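Local atomic coordinates of nicotinate phosphoribosyltransferase (Saccharomyces cerevisiae, PDB entry 1VLP), a protein that catalyses the first step of NAD biosynthesis from nicotinic acid, the ATP-dependent transfer of a phosphoribosyl group from phosphoribosyl diphosphate to nicotinate. Residues S14-K19 and F69-N74; K59-W64 and S152-K157; E255-A260 and K421-Y426; F285-F290 and I403-G408. One frame throughout, in Å; residues are numbered along the deposited sequence.

Contact 1 of 4, residues S14-K19 and F69-N74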
loop_
_atom_site.group_PDB
_atom_site.type_symbol
_atom_site.label_atom_id
_atom_site.label_comp_id
_atom_site.label_asym_id
_atom_site.label_seq_id
_atom_site.Cartn_x
_atom_site.Cartn_y
_atom_site.Cartn_z
ATOM N N SER A 14 -5.471 23.134 14.477
ATOM C CA SER A 14 -4.479 22.894 13.443
ATOM C C SER A 14 -5.153 22.788 12.086
ATOM O O SER A 14 -6.330 22.454 11.989
ATOM C CB SER A 14 -3.660 21.638 13.733
ATOM O OG SER A 14 -4.439 20.448 13.686
ATOM N N GLU A 15 -4.402 23.142 11.047
ATOM C CA GLU A 15 -4.861 22.977 9.670
ATOM C C GLU A 15 -4.897 21.482 9.372
ATOM O O GLU A 15 -3.938 20.762 9.698
ATOM C CB GLU A 15 -3.883 23.647 8.694
ATOM C CG GLU A 15 -4.236 23.349 7.230
ATOM C CD GLU A 15 -3.505 24.196 6.214
ATOM O OE1 GLU A 15 -2.733 25.108 6.605
ATOM O OE2 GLU A 15 -3.734 23.943 5.006
ATOM N N PRO A 16 -6.016 20.987 8.819
ATOM C CA PRO A 16 -6.053 19.552 8.459
ATOM C C PRO A 16 -5.024 19.210 7.379
ATOM O O PRO A 16 -4.906 19.924 6.381
ATOM C CB PRO A 16 -7.451 19.377 7.878
ATOM C CG PRO A 16 -8.233 20.577 8.343
ATOM C CD PRO A 16 -7.267 21.683 8.473
ATOM N N VAL A 17 -4.279 18.127 7.608
ATOM C CA VAL A 17 -3.221 17.704 6.680
ATOM C C VAL A 17 -3.837 16.903 5.536
ATOM O O VAL A 17 -3.445 17.066 4.368
ATOM C CB VAL A 17 -2.068 16.968 7.435
ATOM C CG1 VAL A 17 -1.158 16.215 6.458
ATOM C CG2 VAL A 17 -1.293 17.986 8.265
ATOM N N ILE A 18 -4.811 16.065 5.874
ATOM C CA ILE A 18 -5.453 15.152 4.930
ATOM C C ILE A 18 -6.692 15.896 4.411
ATOM O O ILE A 18 -7.727 16.002 5.107
ATOM C CB ILE A 18 -5.848 13.854 5.582
ATOM C CG1 ILE A 18 -4.643 13.153 6.273
ATOM C CG2 ILE A 18 -6.545 12.930 4.567
ATOM C CD1 ILE A 18 -3.533 12.696 5.324
ATOM N N LYS A 19 -6.549 16.474 3.223
ATOM C CA LYS A 19 -7.544 17.395 2.674
ATOM C C LYS A 19 -8.533 16.690 1.726
ATOM O O LYS A 19 -9.503 17.306 1.265
ATOM C CB LYS A 19 -6.820 18.532 1.986
ATOM C CG LYS A 19 -5.961 19.334 2.939
ATOM C CD LYS A 19 -5.405 20.535 2.251
ATOM C CE LYS A 19 -4.426 21.311 3.154
ATOM N NZ LYS A 19 -5.102 21.937 4.324
ATOM N N PHE A 69 -7.009 13.091 13.461
ATOM C CA PHE A 69 -7.870 11.951 13.267
ATOM C C PHE A 69 -9.317 12.409 13.224
ATOM O O PHE A 69 -10.097 11.899 12.414
ATOM C CB PHE A 69 -7.710 10.904 14.367
ATOM C CG PHE A 69 -6.368 10.186 14.401
ATOM C CD1 PHE A 69 -5.390 10.325 13.406
ATOM C CD2 PHE A 69 -6.073 9.364 15.481
ATOM C CE1 PHE A 69 -4.189 9.615 13.464
ATOM C CE2 PHE A 69 -4.868 8.680 15.558
ATOM C CZ PHE A 69 -3.920 8.821 14.559
ATOM N N SER A 70 -9.698 13.334 14.109
ATOM C CA SER A 70 -11.093 13.777 14.121
ATOM C C SER A 70 -11.491 14.426 12.789
ATOM O O SER A 70 -12.621 14.305 12.328
ATOM C CB SER A 70 -11.365 14.709 15.297
ATOM O OG SER A 70 -10.803 16.008 15.106
ATOM N N TYR A 71 -10.549 15.166 12.178
ATOM C CA TYR A 71 -10.803 15.848 10.921
ATOM C C TYR A 71 -11.143 14.897 9.779
ATOM O O TYR A 71 -11.803 15.258 8.810
ATOM C CB TYR A 71 -9.574 16.644 10.508
ATOM C CG TYR A 71 -9.190 17.813 11.386
ATOM C CD1 TYR A 71 -10.116 18.453 12.271
ATOM C CD2 TYR A 71 -7.920 18.335 11.291
ATOM C CE1 TYR A 71 -9.744 19.576 13.028
ATOM C CE2 TYR A 71 -7.541 19.439 12.057
ATOM C CZ TYR A 71 -8.438 20.066 12.900
ATOM O OH TYR A 71 -8.025 21.140 13.648
ATOM N N LEU A 72 -10.700 13.668 9.881
ATOM C CA LEU A 72 -11.087 12.666 8.863
ATOM C C LEU A 72 -12.592 12.533 8.756
ATOM O O LEU A 72 -13.130 12.221 7.695
ATOM C CB LEU A 72 -10.483 11.302 9.202
ATOM C CG LEU A 72 -8.960 11.283 9.241
ATOM C CD1 LEU A 72 -8.469 9.889 9.633
ATOM C CD2 LEU A 72 -8.280 11.744 7.913
ATOM N N GLY A 73 -13.280 12.734 9.873
ATOM C CA GLY A 73 -14.728 12.719 9.860
ATOM C C GLY A 73 -15.419 13.859 9.092
ATOM O O GLY A 73 -16.629 13.816 8.871
ATOM N N ASN A 74 -14.659 14.872 8.710
ATOM C CA ASN A 74 -15.158 16.041 7.952
ATOM C C ASN A 74 -15.015 15.908 6.442
ATOM O O ASN A 74 -15.598 16.675 5.694
ATOM C CB ASN A 74 -14.378 17.287 8.376
ATOM C CG ASN A 74 -14.598 17.674 9.850
ATOM O OD1 ASN A 74 -15.614 17.322 10.462
ATOM N ND2 ASN A 74 -13.679 18.449 10.390
#

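Contact 2 of 4, residues K59-W64 and S152-K157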
loop_
_atom_site.group_PDB
_atom_site.type_symbol
_atom_site.label_atom_id
_atom_site.label_comp_id
_atom_site.label_asym_id
_atom_site.label_seq_id
_atom_site.Cartn_x
_atom_site.Cartn_y
_atom_site.Cartn_z
ATOM N N LYS A 59 3.551 14.259 24.226
ATOM C CA LYS A 59 2.187 14.725 24.389
ATOM C C LYS A 59 1.775 15.642 23.263
ATOM O O LYS A 59 0.636 15.580 22.797
ATOM C CB LYS A 59 2.008 15.427 25.748
ATOM C CG LYS A 59 1.863 14.440 26.901
ATOM N N GLU A 60 2.689 16.474 22.801
ATOM C CA GLU A 60 2.365 17.378 21.680
ATOM C C GLU A 60 1.897 16.607 20.442
ATOM O O GLU A 60 0.841 16.909 19.864
ATOM C CB GLU A 60 3.578 18.203 21.279
ATOM C CG GLU A 60 3.204 19.474 20.498
ATOM C CD GLU A 60 4.398 20.418 20.258
ATOM O OE1 GLU A 60 5.562 20.076 20.623
ATOM O OE2 GLU A 60 4.152 21.514 19.699
ATOM N N ALA A 61 2.683 15.597 20.061
ATOM C CA ALA A 61 2.339 14.747 18.887
ATOM C C ALA A 61 0.981 14.067 19.070
ATOM O O ALA A 61 0.149 14.034 18.143
ATOM C CB ALA A 61 3.404 13.713 18.686
ATOM N N ILE A 62 0.750 13.536 20.267
ATOM C CA ILE A 62 -0.483 12.814 20.554
ATOM C C ILE A 62 -1.704 13.736 20.426
ATOM O O ILE A 62 -2.734 13.383 19.811
ATOM C CB ILE A 62 -0.389 12.131 21.923
ATOM C CG1 ILE A 62 0.644 10.998 21.858
ATOM C CG2 ILE A 62 -1.794 11.616 22.403
ATOM C CD1 ILE A 62 1.088 10.429 23.220
ATOM N N ASN A 63 -1.583 14.934 20.994
ATOM C CA ASN A 63 -2.711 15.870 20.947
ATOM C C ASN A 63 -3.005 16.286 19.493
ATOM O O ASN A 63 -4.169 16.426 19.130
ATOM C CB ASN A 63 -2.451 17.084 21.838
ATOM C CG ASN A 63 -2.435 16.726 23.327
ATOM O OD1 ASN A 63 -3.090 15.779 23.733
ATOM N ND2 ASN A 63 -1.678 17.492 24.133
ATOM N N TRP A 64 -1.964 16.528 18.693
ATOM C CA TRP A 64 -2.133 16.893 17.300
ATOM C C TRP A 64 -2.793 15.736 16.536
ATOM O O TRP A 64 -3.686 15.930 15.746
ATOM C CB TRP A 64 -0.778 17.270 16.689
ATOM C CG TRP A 64 -0.799 17.760 15.297
ATOM C CD1 TRP A 64 -0.934 19.051 14.899
ATOM C CD2 TRP A 64 -0.582 16.989 14.112
ATOM N NE1 TRP A 64 -0.834 19.136 13.521
ATOM C CE2 TRP A 64 -0.628 17.879 13.020
ATOM C CE3 TRP A 64 -0.343 15.633 13.864
ATOM C CZ2 TRP A 64 -0.414 17.463 11.732
ATOM C CZ3 TRP A 64 -0.127 15.227 12.564
ATOM C CH2 TRP A 64 -0.167 16.127 11.523
ATOM N N SER A 152 3.306 9.327 10.862
ATOM C CA SER A 152 4.661 9.679 10.388
ATOM C C SER A 152 4.861 11.196 10.424
ATOM O O SER A 152 5.857 11.683 10.967
ATOM C CB SER A 152 4.869 9.150 8.975
ATOM O OG SER A 152 6.177 9.275 8.517
ATOM N N GLU A 153 3.912 11.933 9.846
ATOM C CA GLU A 153 4.025 13.397 9.849
ATOM C C GLU A 153 4.148 13.987 11.269
ATOM O O GLU A 153 4.992 14.820 11.507
ATOM C CB GLU A 153 2.896 14.022 9.034
ATOM C CG GLU A 153 2.983 15.535 9.021
ATOM C CD GLU A 153 2.507 16.202 7.738
ATOM O OE1 GLU A 153 2.166 15.535 6.734
ATOM O OE2 GLU A 153 2.491 17.445 7.747
ATOM N N ALA A 154 3.330 13.504 12.203
ATOM C CA ALA A 154 3.358 13.885 13.636
ATOM C C ALA A 154 4.754 13.670 14.242
ATOM O O ALA A 154 5.309 14.553 14.879
ATOM C CB ALA A 154 2.316 13.108 14.413
ATOM N N TYR A 155 5.307 12.482 13.988
ATOM C CA TYR A 155 6.583 12.084 14.569
ATOM C C TYR A 155 7.669 13.079 14.110
ATOM O O TYR A 155 8.447 13.595 14.935
ATOM C CB TYR A 155 6.950 10.616 14.196
ATOM C CG TYR A 155 8.213 10.178 14.864
ATOM C CD1 TYR A 155 8.201 9.724 16.223
ATOM C CD2 TYR A 155 9.437 10.289 14.218
ATOM C CE1 TYR A 155 9.369 9.372 16.885
ATOM C CE2 TYR A 155 10.628 9.964 14.891
ATOM C CZ TYR A 155 10.573 9.507 16.230
ATOM O OH TYR A 155 11.771 9.178 16.887
ATOM N N PHE A 156 7.706 13.397 12.804
ATOM C CA PHE A 156 8.740 14.288 12.259
ATOM C C PHE A 156 8.489 15.769 12.435
ATOM O O PHE A 156 9.368 16.553 12.215
ATOM C CB PHE A 156 9.086 13.906 10.831
ATOM C CG PHE A 156 9.783 12.583 10.780
ATOM C CD1 PHE A 156 11.104 12.474 11.248
ATOM C CD2 PHE A 156 9.120 11.435 10.393
ATOM C CE1 PHE A 156 11.770 11.236 11.260
ATOM C CE2 PHE A 156 9.778 10.214 10.385
ATOM C CZ PHE A 156 11.090 10.122 10.820
ATOM N N LYS A 157 7.276 16.098 12.829
ATOM C CA LYS A 157 6.901 17.471 13.180
ATOM C C LYS A 157 7.206 17.815 14.630
ATOM O O LYS A 157 7.634 18.941 14.938
ATOM C CB LYS A 157 5.391 17.643 12.895
ATOM C CG LYS A 157 4.885 19.041 12.745
ATOM C CD LYS A 157 3.347 19.021 12.383
ATOM C CE LYS A 157 2.819 20.425 12.123
ATOM N NZ LYS A 157 3.419 21.044 10.893
#

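Contact 3 of 4, residues E255-A260 and K421-Y426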
loop_
_atom_site.group_PDB
_atom_site.type_symbol
_atom_site.label_atom_id
_atom_site.label_comp_id
_atom_site.label_asym_id
_atom_site.label_seq_id
_atom_site.Cartn_x
_atom_site.Cartn_y
_atom_site.Cartn_z
ATOM N N GLU A 255 -12.788 -19.154 7.353
ATOM C CA GLU A 255 -11.603 -19.970 7.585
ATOM C C GLU A 255 -11.427 -21.105 6.551
ATOM O O GLU A 255 -10.827 -22.137 6.833
ATOM C CB GLU A 255 -11.543 -20.432 9.051
ATOM C CG GLU A 255 -11.367 -19.237 10.009
ATOM C CD GLU A 255 -10.930 -19.660 11.390
ATOM O OE1 GLU A 255 -11.590 -20.537 11.994
ATOM O OE2 GLU A 255 -9.920 -19.117 11.876
ATOM N N ASP A 256 -11.936 -20.882 5.334
ATOM C CA ASP A 256 -11.613 -21.747 4.224
ATOM C C ASP A 256 -10.331 -21.209 3.562
ATOM O O ASP A 256 -10.388 -20.429 2.581
ATOM C CB ASP A 256 -12.751 -21.793 3.192
ATOM C CG ASP A 256 -12.560 -22.925 2.175
ATOM O OD1 ASP A 256 -11.434 -23.488 2.065
ATOM O OD2 ASP A 256 -13.553 -23.285 1.513
ATOM N N TYR A 257 -9.177 -21.639 4.087
ATOM C CA TYR A 257 -7.916 -21.206 3.528
ATOM C C TYR A 257 -7.609 -22.012 2.294
ATOM O O TYR A 257 -6.990 -21.491 1.379
ATOM C CB TYR A 257 -6.772 -21.311 4.536
ATOM C CG TYR A 257 -6.844 -20.224 5.581
ATOM C CD1 TYR A 257 -7.732 -20.328 6.661
ATOM C CD2 TYR A 257 -6.055 -19.075 5.476
ATOM C CE1 TYR A 257 -7.788 -19.322 7.615
ATOM C CE2 TYR A 257 -6.114 -18.080 6.402
ATOM C CZ TYR A 257 -6.974 -18.209 7.480
ATOM O OH TYR A 257 -7.037 -17.192 8.393
ATOM N N LEU A 258 -8.052 -23.268 2.286
ATOM C CA LEU A 258 -7.788 -24.188 1.151
ATOM C C LEU A 258 -8.288 -23.582 -0.178
ATOM O O LEU A 258 -7.661 -23.767 -1.204
ATOM C CB LEU A 258 -8.441 -25.549 1.398
ATOM C CG LEU A 258 -8.074 -26.688 0.435
ATOM C CD1 LEU A 258 -6.581 -27.003 0.513
ATOM C CD2 LEU A 258 -8.897 -27.930 0.738
ATOM N N HIS A 259 -9.410 -22.870 -0.152
ATOM C CA HIS A 259 -9.952 -22.294 -1.376
ATOM C C HIS A 259 -9.889 -20.781 -1.464
ATOM O O HIS A 259 -10.470 -20.207 -2.368
ATOM C CB HIS A 259 -11.392 -22.757 -1.569
ATOM C CG HIS A 259 -11.548 -24.242 -1.512
ATOM N ND1 HIS A 259 -12.229 -24.878 -0.498
ATOM C CD2 HIS A 259 -11.099 -25.217 -2.338
ATOM C CE1 HIS A 259 -12.211 -26.184 -0.716
ATOM N NE2 HIS A 259 -11.528 -26.415 -1.822
ATOM N N ALA A 260 -9.182 -20.136 -0.535
ATOM C CA ALA A 260 -9.198 -18.670 -0.415
ATOM C C ALA A 260 -8.560 -17.953 -1.623
ATOM O O ALA A 260 -9.111 -16.966 -2.094
ATOM C CB ALA A 260 -8.503 -18.248 0.844
ATOM N N LYS A 421 -0.617 -23.509 7.592
ATOM C CA LYS A 421 0.520 -24.146 6.911
ATOM C C LYS A 421 0.296 -25.648 6.696
ATOM O O LYS A 421 0.667 -26.209 5.645
ATOM C CB LYS A 421 1.802 -23.918 7.683
ATOM C CG LYS A 421 2.383 -22.558 7.508
ATOM C CD LYS A 421 3.441 -22.344 8.561
ATOM C CE LYS A 421 4.311 -21.184 8.310
ATOM N NZ LYS A 421 5.275 -21.096 9.460
ATOM N N GLU A 422 -0.365 -26.276 7.666
ATOM C CA GLU A 422 -0.714 -27.694 7.590
ATOM C C GLU A 422 -1.785 -27.926 6.534
ATOM O O GLU A 422 -1.580 -28.751 5.635
ATOM C CB GLU A 422 -1.178 -28.183 8.959
ATOM C CG GLU A 422 -0.047 -28.191 9.991
ATOM C CD GLU A 422 -0.483 -28.515 11.432
ATOM O OE1 GLU A 422 -1.709 -28.688 11.699
ATOM O OE2 GLU A 422 0.429 -28.581 12.302
ATOM N N GLU A 423 -2.881 -27.153 6.608
ATOM C CA GLU A 423 -4.006 -27.252 5.656
ATOM C C GLU A 423 -3.566 -27.018 4.211
ATOM O O GLU A 423 -4.080 -27.675 3.296
ATOM C CB GLU A 423 -5.157 -26.331 6.048
ATOM C CG GLU A 423 -5.890 -26.725 7.350
ATOM C CD GLU A 423 -6.790 -25.630 7.917
ATOM O OE1 GLU A 423 -7.049 -24.610 7.209
ATOM O OE2 GLU A 423 -7.243 -25.788 9.084
ATOM N N LEU A 424 -2.594 -26.136 4.009
ATOM C CA LEU A 424 -2.075 -25.815 2.663
ATOM C C LEU A 424 -0.897 -26.684 2.236
ATOM O O LEU A 424 -0.328 -26.491 1.152
ATOM C CB LEU A 424 -1.682 -24.325 2.580
ATOM C CG LEU A 424 -2.896 -23.431 2.855
ATOM C CD1 LEU A 424 -2.577 -21.988 2.614
ATOM C CD2 LEU A 424 -4.148 -23.892 2.069
ATOM N N GLY A 425 -0.563 -27.662 3.071
ATOM C CA GLY A 425 0.495 -28.603 2.730
ATOM C C GLY A 425 1.928 -28.132 2.812
ATOM O O GLY A 425 2.825 -28.808 2.313
ATOM N N TYR A 426 2.204 -27.003 3.452
ATOM C CA TYR A 426 3.622 -26.637 3.671
ATOM C C TYR A 426 4.257 -27.485 4.773
ATOM O O TYR A 426 5.479 -27.642 4.825
ATOM C CB TYR A 426 3.779 -25.176 4.038
ATOM C CG TYR A 426 3.288 -24.265 2.981
ATOM C CD1 TYR A 426 3.893 -24.250 1.739
ATOM C CD2 TYR A 426 2.210 -23.419 3.208
ATOM C CE1 TYR A 426 3.434 -23.401 0.722
ATOM C CE2 TYR A 426 1.726 -22.574 2.195
ATOM C CZ TYR A 426 2.354 -22.562 0.954
ATOM O OH TYR A 426 1.924 -21.725 -0.050
#

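Contact 4 of 4, residues F285-F290 and I403-G408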
loop_
_atom_site.group_PDB
_atom_site.type_symbol
_atom_site.label_atom_id
_atom_site.label_comp_id
_atom_site.label_asym_id
_atom_site.label_seq_id
_atom_site.Cartn_x
_atom_site.Cartn_y
_atom_site.Cartn_z
ATOM N N PHE A 285 -0.518 -16.443 1.265
ATOM C CA PHE A 285 -0.474 -17.781 1.881
ATOM C C PHE A 285 0.605 -18.637 1.207
ATOM O O PHE A 285 0.485 -19.839 1.154
ATOM C CB PHE A 285 -1.832 -18.478 1.835
ATOM C CG PHE A 285 -2.892 -17.712 2.547
ATOM C CD1 PHE A 285 -2.600 -17.117 3.780
ATOM C CD2 PHE A 285 -4.130 -17.508 1.978
ATOM C CE1 PHE A 285 -3.542 -16.320 4.427
ATOM C CE2 PHE A 285 -5.083 -16.743 2.625
ATOM C CZ PHE A 285 -4.778 -16.140 3.842
ATOM N N GLY A 286 1.610 -17.954 0.692
ATOM C CA GLY A 286 2.750 -18.556 0.017
ATOM C C GLY A 286 2.459 -18.703 -1.463
ATOM O O GLY A 286 1.374 -19.073 -1.858
ATOM N N THR A 287 3.421 -18.333 -2.280
ATOM C CA THR A 287 3.235 -18.403 -3.729
ATOM C C THR A 287 2.878 -19.803 -4.299
ATOM O O THR A 287 2.062 -19.906 -5.220
ATOM C CB THR A 287 4.432 -17.747 -4.412
ATOM O OG1 THR A 287 4.424 -16.351 -4.095
ATOM C CG2 THR A 287 4.348 -17.931 -5.914
ATOM N N ASP A 288 3.412 -20.870 -3.720
ATOM C CA ASP A 288 3.037 -22.233 -4.120
ATOM C C ASP A 288 1.522 -22.544 -4.062
ATOM O O ASP A 288 0.958 -23.192 -4.985
ATOM C CB ASP A 288 3.813 -23.228 -3.261
ATOM C CG ASP A 288 5.299 -23.257 -3.571
ATOM O OD1 ASP A 288 5.713 -22.738 -4.621
ATOM O OD2 ASP A 288 6.060 -23.798 -2.738
ATOM N N ASP A 289 0.856 -22.116 -2.981
ATOM C CA ASP A 289 -0.572 -22.355 -2.861
ATOM C C ASP A 289 -1.317 -21.591 -3.966
ATOM O O ASP A 289 -2.247 -22.136 -4.599
ATOM C CB ASP A 289 -1.112 -21.902 -1.509
ATOM C CG ASP A 289 -2.577 -22.165 -1.395
ATOM O OD1 ASP A 289 -2.883 -23.360 -1.281
ATOM O OD2 ASP A 289 -3.394 -21.215 -1.481
ATOM N N PHE A 290 -0.904 -20.332 -4.152
ATOM C CA PHE A 290 -1.475 -19.462 -5.183
ATOM C C PHE A 290 -1.368 -20.108 -6.563
ATOM O O PHE A 290 -2.355 -20.175 -7.315
ATOM C CB PHE A 290 -0.831 -18.087 -5.219
ATOM C CG PHE A 290 -1.479 -17.181 -6.205
ATOM C CD1 PHE A 290 -2.606 -16.452 -5.878
ATOM C CD2 PHE A 290 -0.997 -17.097 -7.492
ATOM C CE1 PHE A 290 -3.217 -15.671 -6.805
ATOM C CE2 PHE A 290 -1.645 -16.304 -8.428
ATOM C CZ PHE A 290 -2.717 -15.605 -8.086
ATOM N N ILE A 403 1.180 -15.519 5.589
ATOM C CA ILE A 403 2.295 -16.446 5.635
ATOM C C ILE A 403 3.498 -15.768 4.986
ATOM O O ILE A 403 4.584 -15.739 5.577
ATOM C CB ILE A 403 1.957 -17.808 4.982
ATOM C CG1 ILE A 403 0.933 -18.551 5.848
ATOM C CG2 ILE A 403 3.222 -18.649 4.813
ATOM C CD1 ILE A 403 0.302 -19.692 5.186
ATOM N N SER A 404 3.287 -15.182 3.800
ATOM C CA SER A 404 4.339 -14.563 2.966
ATOM C C SER A 404 5.232 -15.652 2.378
ATOM O O SER A 404 5.040 -16.817 2.636
ATOM C CB SER A 404 5.206 -13.521 3.698
ATOM O OG SER A 404 6.357 -14.105 4.262
ATOM N N ASP A 405 6.183 -15.234 1.536
ATOM C CA ASP A 405 7.184 -16.133 0.930
ATOM C C ASP A 405 8.496 -16.175 1.746
ATOM O O ASP A 405 9.380 -16.976 1.452
ATOM C CB ASP A 405 7.469 -15.691 -0.514
ATOM C CG ASP A 405 6.456 -16.253 -1.534
ATOM O OD1 ASP A 405 5.711 -17.179 -1.204
ATOM O OD2 ASP A 405 6.473 -15.770 -2.687
ATOM N N ASN A 406 8.598 -15.341 2.774
ATOM C CA ASN A 406 9.689 -15.428 3.768
ATOM C C ASN A 406 9.104 -16.345 4.828
ATOM O O ASN A 406 8.462 -15.877 5.766
ATOM C CB ASN A 406 9.992 -14.024 4.292
ATOM C CG ASN A 406 11.350 -13.908 4.967
ATOM O OD1 ASN A 406 11.829 -14.835 5.612
ATOM N ND2 ASN A 406 11.973 -12.741 4.817
ATOM N N LEU A 407 9.256 -17.653 4.610
ATOM C CA LEU A 407 8.391 -18.716 5.196
ATOM C C LEU A 407 8.253 -18.825 6.726
ATOM O O LEU A 407 7.186 -19.237 7.229
ATOM N N GLY A 408 9.336 -18.494 7.443
ATOM C CA GLY A 408 9.317 -18.393 8.901
ATOM C C GLY A 408 9.179 -16.964 9.408
ATOM O O GLY A 408 9.435 -16.685 10.591
#

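Contact 1 of 4, residues S14-K19 and F69-N74
The irregular backbone of Ser-14 to Lys-19 runs alongside the 69-74 segment of the helix that begins at 59, nearest where the CA atoms of Pro-16 and Tyr-71 are 6.5 Å apart, with those of Ile-18 and Leu-72 at 7.3 Å. Tyr-71 carries most of the contact. Its CG stands anti to its own carbonyl carbon (chi1 -66°), which aims the phenol at the loop. There OH donates a 2.7 Å hydrogen bond to the backbone O of Ser-14, reaching that oxygen in the carbonyl plane, on a lone pair, at a C=O...donor angle of 133°. Over the CD2-CE2 side of the ring, Pro-16 crosses the tyrosine at about a right angle: its CB is 3.6 Å from CD2 of Tyr-71, and its CG makes an off-centre CH-pi contact, 4.2 Å from the ring centroid. With the phenol cut back to an alanine, the Ser-14 carbonyl would probably lose this donor and the ring of Pro-16 the surface it lies against. OG of Ser-14 lies beside CE2 of the tyrosine, but its main polar partner is Glu-67, one turn back on the same helix. At the next point along the loop, CG2 of Ile-18 meets CD2 of Leu-72 at 4.0 Å, a purely apolar touch. Within the loop, NZ of Lys-19 bridges OE2 of Glu-15 and the O of Pro-16. Gln-68 adds bonds to the backbone of Glu-15 and Val-17. This is structural packing away from the nicotinate site: an irregular N-terminal loop strapped by a tyrosine to helix 59-71 of the NAPRTase N-terminal domain.

Contact 2 of 4, residues K59-W64 and S152-K157
The indole of Trp-64 has the aliphatic chain of Lys-157 over one face, with CD 4.0 Å above the ring plane and offset toward the rim. The lysine crosses the tryptophan at about a right angle, and its CE comes within 4.1 Å of NE1 of Trp-64. Ala-154 meets the six-membered ring obliquely, its CB 3.7 Å from CE3 of Trp-64 and equally close to CZ3. Beyond it, CH2 of the indole touches CG of Glu-153, whose carboxylate plane is turned only 26° from that of the ring. Trp-64 reaches across because its CG lies anti to the backbone N (chi1 -176°), which swings the indole out toward the other helix. The backbones behind these side chains run in opposing senses, inclined to each other: the axes of the two short segments come to 9.2 Å at an angle of 146°, joining helix 59-71 of the NAPRTase N-terminal domain to helix 144-159. Small residues sit where the backbones are nearest, the CA atoms of Ala-61 and Ala-154 being 5.4 Å apart. CB of Ala-61 is 4.5 Å from CB of Ala-154. No hydrogen bond crosses between the segments, so the joint rests on apolar packing and on the methylenes of two charged residues. The carboxylate of Glu-153 is engaged elsewhere, OE1 accepting from the backbone N of Leu-197. Around the indole, Phe-158 adds a second aromatic ring and Val-17 comes in from the N-terminal loop. Helix 144-159 widens into a pi-type turn at 155-157, where the N of Lys-157 bonds to the O of Glu-153 and, weakly, to that of Ala-154.

Contact 3 of 4, residues E255-A260 and K421-Y426
Leu-258 turns its CG anti to the backbone N (chi1 -170°) while Leu-424 sets its CG anti to the carbonyl carbon (chi1 -60°), and the two branched ends meet with CD1 of Leu-258 4.2 Å from CD2 of Leu-424. The same CD2 of Leu-424 lies 3.8 Å from CA of Leu-258 and equally near the O of Tyr-257, so one methyl touches two consecutive residues of the turn. CD1 of Leu-258 in return rests 3.8 Å from the O of Glu-423. The acidic side chain of Glu-423 passes CB of Tyr-257, with OE2 held in a salt bridge by Arg-419. Helix 414-423 ends here in a Schellman motif, Gly-425 taking the positive phi. The facing turn links helices 244-254 and 260-272 and is braced internally: Asp-256 OD1 accepts from the N of His-259 in an Asx motif, and its OD2 takes a nearly straight bond from ND1 of His-259, 2.9 Å long, in the imidazole plane. Tyr-257 also packs edge-to-face on Phe-285. Since no hydrogen bond or salt bridge joins the two segments, their hold on each other is apolar, while Asp-256 and His-259 pair within their own turn and Glu-423 turns to Arg-419.

Contact 4 of 4, residues F285-F290 and I403-G408
Phe-285 opens the segment with its CA 3.9 Å from CD1 of Ile-403, the two side chains crossing at about a right angle and the ring's CD1 touching that same methyl at 4.1 Å. The setting is the start of helix 287-291, just after strand 279-281 at the edge of the parallel sheet of this barrel-like phosphoribosyltransferase domain; the loop leading to helix 414-423 packs against it. The ring also packs on Ala-260 and Val-247. Gly-286 is the N-cap residue, with a positive phi of 89°; its CA lies 3.5 Å from OD1 of Asp-405. Thr-287 follows and makes the polar bonds of the contact. Its OG1 lies beside the backbone N (chi1 -66°), which brings both donors to the same side, facing Asp-405. The backbone N of Thr-287 donates to OD1 of Asp-405, 2.8 Å and nearly straight at 172°, on the syn lone pair. OG1 of Thr-287 donates to OD2 of Asp-405 at 2.6 Å, on the syn side and a little out of the carboxylate plane, so one residue grips both oxygens and fixes the carboxylate's rotation. A negative group at a helix start would be expected to sit favourably with the helix dipole. With an alanine in place of Asp-405, the N and OG1 of Thr-287 would probably be left without this acceptor, and the loop less firmly fixed to the helix start. The side chain of Thr-287 is about 10 Å from that of Arg-306, a probable nicotinate-binding residue. Next to Asp-405 in the chain, OG of Ser-404 accepts from the N of Asn-406, 3.0 Å away, in an ST turn.

How the contacts relate
The four contacts form two pairs on different parts of the molecule. Contacts 1 and 2 have centres 14 Å apart, share helix 59-71 and alternate along the chain; Val-17 of the first packs on Trp-64 and Glu-153 of the second, joining the N-terminal loop to the helix pair. Both close before contacts 3 and 4 open. These two, with centres 11 Å apart, belong to the NAPRTase family region, contact 4 nested inside the loop closed by contact 3. Tyr-426 links them, its OH probably hydrogen-bonded to O of Phe-285 and N of Asp-289. Centres in different pairs lie 36 to 41 Å apart, so each pair fastens its own region: the N-terminal part, or the family region with its C-terminal helix 414-423.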